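Local coordinates for SusD superfamily protein (Bacteroides vulgatus ATCC 8482, PDB 3JQ0) that is probably an outer-membrane nutrient-binding protein of the SusD family, likely taking part in sugar capture at the cell surface, at residues A[392-395]-A[396-400]. Sequence-based numbering, arbitrary orientation.
Sequences RAYG and SKYFN
Tyr394 and Tyr398 meet at a slant, CD1 of Tyr394 lying 3.9 Å from CD1 of Tyr398 and also touching its CE1. Their ring planes are only 15° from parallel, yet the centroids stand 6.0 Å apart, so the rings are slid past one another and overlap little. Tyrosine suits both places: Tyr394 is buried and packs its apolar ring carbons against protein, while partly exposed Tyr398 combines such carbons with a polar hydroxyl. Tyr398 reaches the contact because its CG is anti to the backbone N (chi1 -174°), while CB of Tyr398 rests 3.6 Å from the carbonyl O of Tyr394. A water bridges the same corner, donating to Tyr394 O and accepting from Tyr398 N. At this tight junction helix 383-394 stops, and Gly395, with phi 85°, both leaves it and serves as N-cap residue of helix 396-401. Positive phi with extended psi is comfortable for glycine but strained for residues with a CB. Its carbonyl O accepts a nearly straight bond from Phe399 N at 2.9 Å. Phe399 is buried, its apolar side chain packing back on Asn387, Arg390 and Glu391. Farther out, Ile406 touches both Tyr394 and Phe399, His402 stacks on Tyr398, and Glu391 hydrogen-bonds Ser396 OG across the junction.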
loop_
_atom_site.group_PDB
_atom_site.type_symbol
_atom_site.label_atom_id
_atom_site.label_comp_id
_atom_site.label_asym_id
_atom_site.label_seq_id
_atom_site.Cartn_x
_atom_site.Cartn_y
_atom_site.Cartn_z
ATOM N N ARG A 392 9.681 4.912 -16.943
ATOM C CA ARG A 392 10.459 5.183 -15.733
ATOM C C ARG A 392 11.137 3.902 -15.235
ATOM O O ARG A 392 12.264 3.954 -14.751
ATOM C CB ARG A 392 9.585 5.835 -14.693
ATOM C CG ARG A 392 10.368 6.324 -13.444
ATOM C CD ARG A 392 10.459 5.318 -12.280
ATOM N NE ARG A 392 9.181 4.973 -11.686
ATOM C CZ ARG A 392 8.487 5.789 -10.897
ATOM N NH1 ARG A 392 8.940 7.000 -10.600
ATOM N NH2 ARG A 392 7.334 5.401 -10.408
ATOM N N ALA A 393 10.458 2.778 -15.296
ATOM C CA ALA A 393 10.953 1.479 -14.809
ATOM C C ALA A 393 12.148 0.991 -15.614
ATOM O O ALA A 393 13.112 0.470 -15.034
ATOM C CB ALA A 393 9.847 0.422 -14.823
ATOM N N TYR A 394 12.079 1.052 -16.942
ATOM C CA TYR A 394 13.185 0.602 -17.791
ATOM C C TYR A 394 14.241 1.691 -18.023
ATOM O O TYR A 394 15.368 1.406 -18.427
ATOM C CB TYR A 394 12.650 0.127 -19.136
ATOM C CG TYR A 394 11.767 -1.094 -19.091
ATOM C CD1 TYR A 394 12.278 -2.384 -19.058
ATOM C CD2 TYR A 394 10.379 -0.969 -19.048
ATOM C CE1 TYR A 394 11.448 -3.494 -19.015
ATOM C CE2 TYR A 394 9.548 -2.077 -19.000
ATOM C CZ TYR A 394 10.078 -3.339 -18.966
ATOM O OH TYR A 394 9.285 -4.470 -18.949
ATOM N N GLY A 395 13.836 2.941 -17.821
ATOM C CA GLY A 395 14.615 4.126 -18.204
ATOM C C GLY A 395 14.365 4.482 -19.649
ATOM O O GLY A 395 14.205 3.597 -20.492
ATOM N N SER A 396 14.379 5.769 -19.941
ATOM C CA SER A 396 14.076 6.200 -21.277
ATOM C C SER A 396 14.955 5.565 -22.351
ATOM O O SER A 396 14.467 5.262 -23.450
ATOM C CB SER A 396 14.192 7.743 -21.390
ATOM O OG SER A 396 13.235 8.365 -20.570
ATOM N N LYS A 397 16.251 5.437 -22.114
ATOM C CA LYS A 397 17.124 4.919 -23.143
ATOM C C LYS A 397 16.692 3.507 -23.583
ATOM O O LYS A 397 16.474 3.242 -24.774
ATOM C CB LYS A 397 18.586 4.924 -22.682
ATOM C CG LYS A 397 19.561 4.487 -23.742
ATOM C CD LYS A 397 20.997 4.450 -23.246
ATOM C CE LYS A 397 21.995 3.993 -24.295
ATOM N NZ LYS A 397 22.221 5.242 -25.060
ATOM N N TYR A 398 16.583 2.598 -22.642
ATOM C CA TYR A 398 16.203 1.247 -22.948
ATOM C C TYR A 398 14.782 1.188 -23.448
ATOM O O TYR A 398 14.480 0.477 -24.403
ATOM C CB TYR A 398 16.377 0.375 -21.712
ATOM C CG TYR A 398 16.151 -1.077 -21.970
ATOM C CD1 TYR A 398 14.885 -1.633 -21.928
ATOM C CD2 TYR A 398 17.205 -1.910 -22.296
ATOM C CE1 TYR A 398 14.683 -2.985 -22.227
ATOM C CE2 TYR A 398 17.029 -3.264 -22.567
ATOM C CZ TYR A 398 15.774 -3.791 -22.534
ATOM O OH TYR A 398 15.595 -5.118 -22.822
ATOM N N PHE A 399 13.879 1.919 -22.828
ATOM C CA PHE A 399 12.466 1.906 -23.227
ATOM C C PHE A 399 12.350 2.283 -24.707
ATOM O O PHE A 399 11.670 1.597 -25.476
ATOM C CB PHE A 399 11.699 2.865 -22.347
ATOM C CG PHE A 399 10.231 2.904 -22.638
ATOM C CD1 PHE A 399 9.387 1.980 -22.102
ATOM C CD2 PHE A 399 9.713 3.893 -23.471
ATOM C CE1 PHE A 399 7.980 2.009 -22.431
ATOM C CE2 PHE A 399 8.358 3.961 -23.792
ATOM C CZ PHE A 399 7.515 3.059 -23.247
ATOM N N ASN A 400 12.994 3.363 -25.093
ATOM C CA ASN A 400 12.886 3.853 -26.473
ATOM C C ASN A 400 13.479 2.919 -27.497
ATOM O O ASN A 400 13.079 2.986 -28.651
ATOM C CB ASN A 400 13.492 5.255 -26.576
ATOM C CG ASN A 400 12.608 6.336 -25.904
ATOM O OD1 ASN A 400 11.412 6.140 -25.720
ATOM N ND2 ASN A 400 13.224 7.473 -25.499
HETATM O O HOH W 1 17.411 2.895 -19.833
#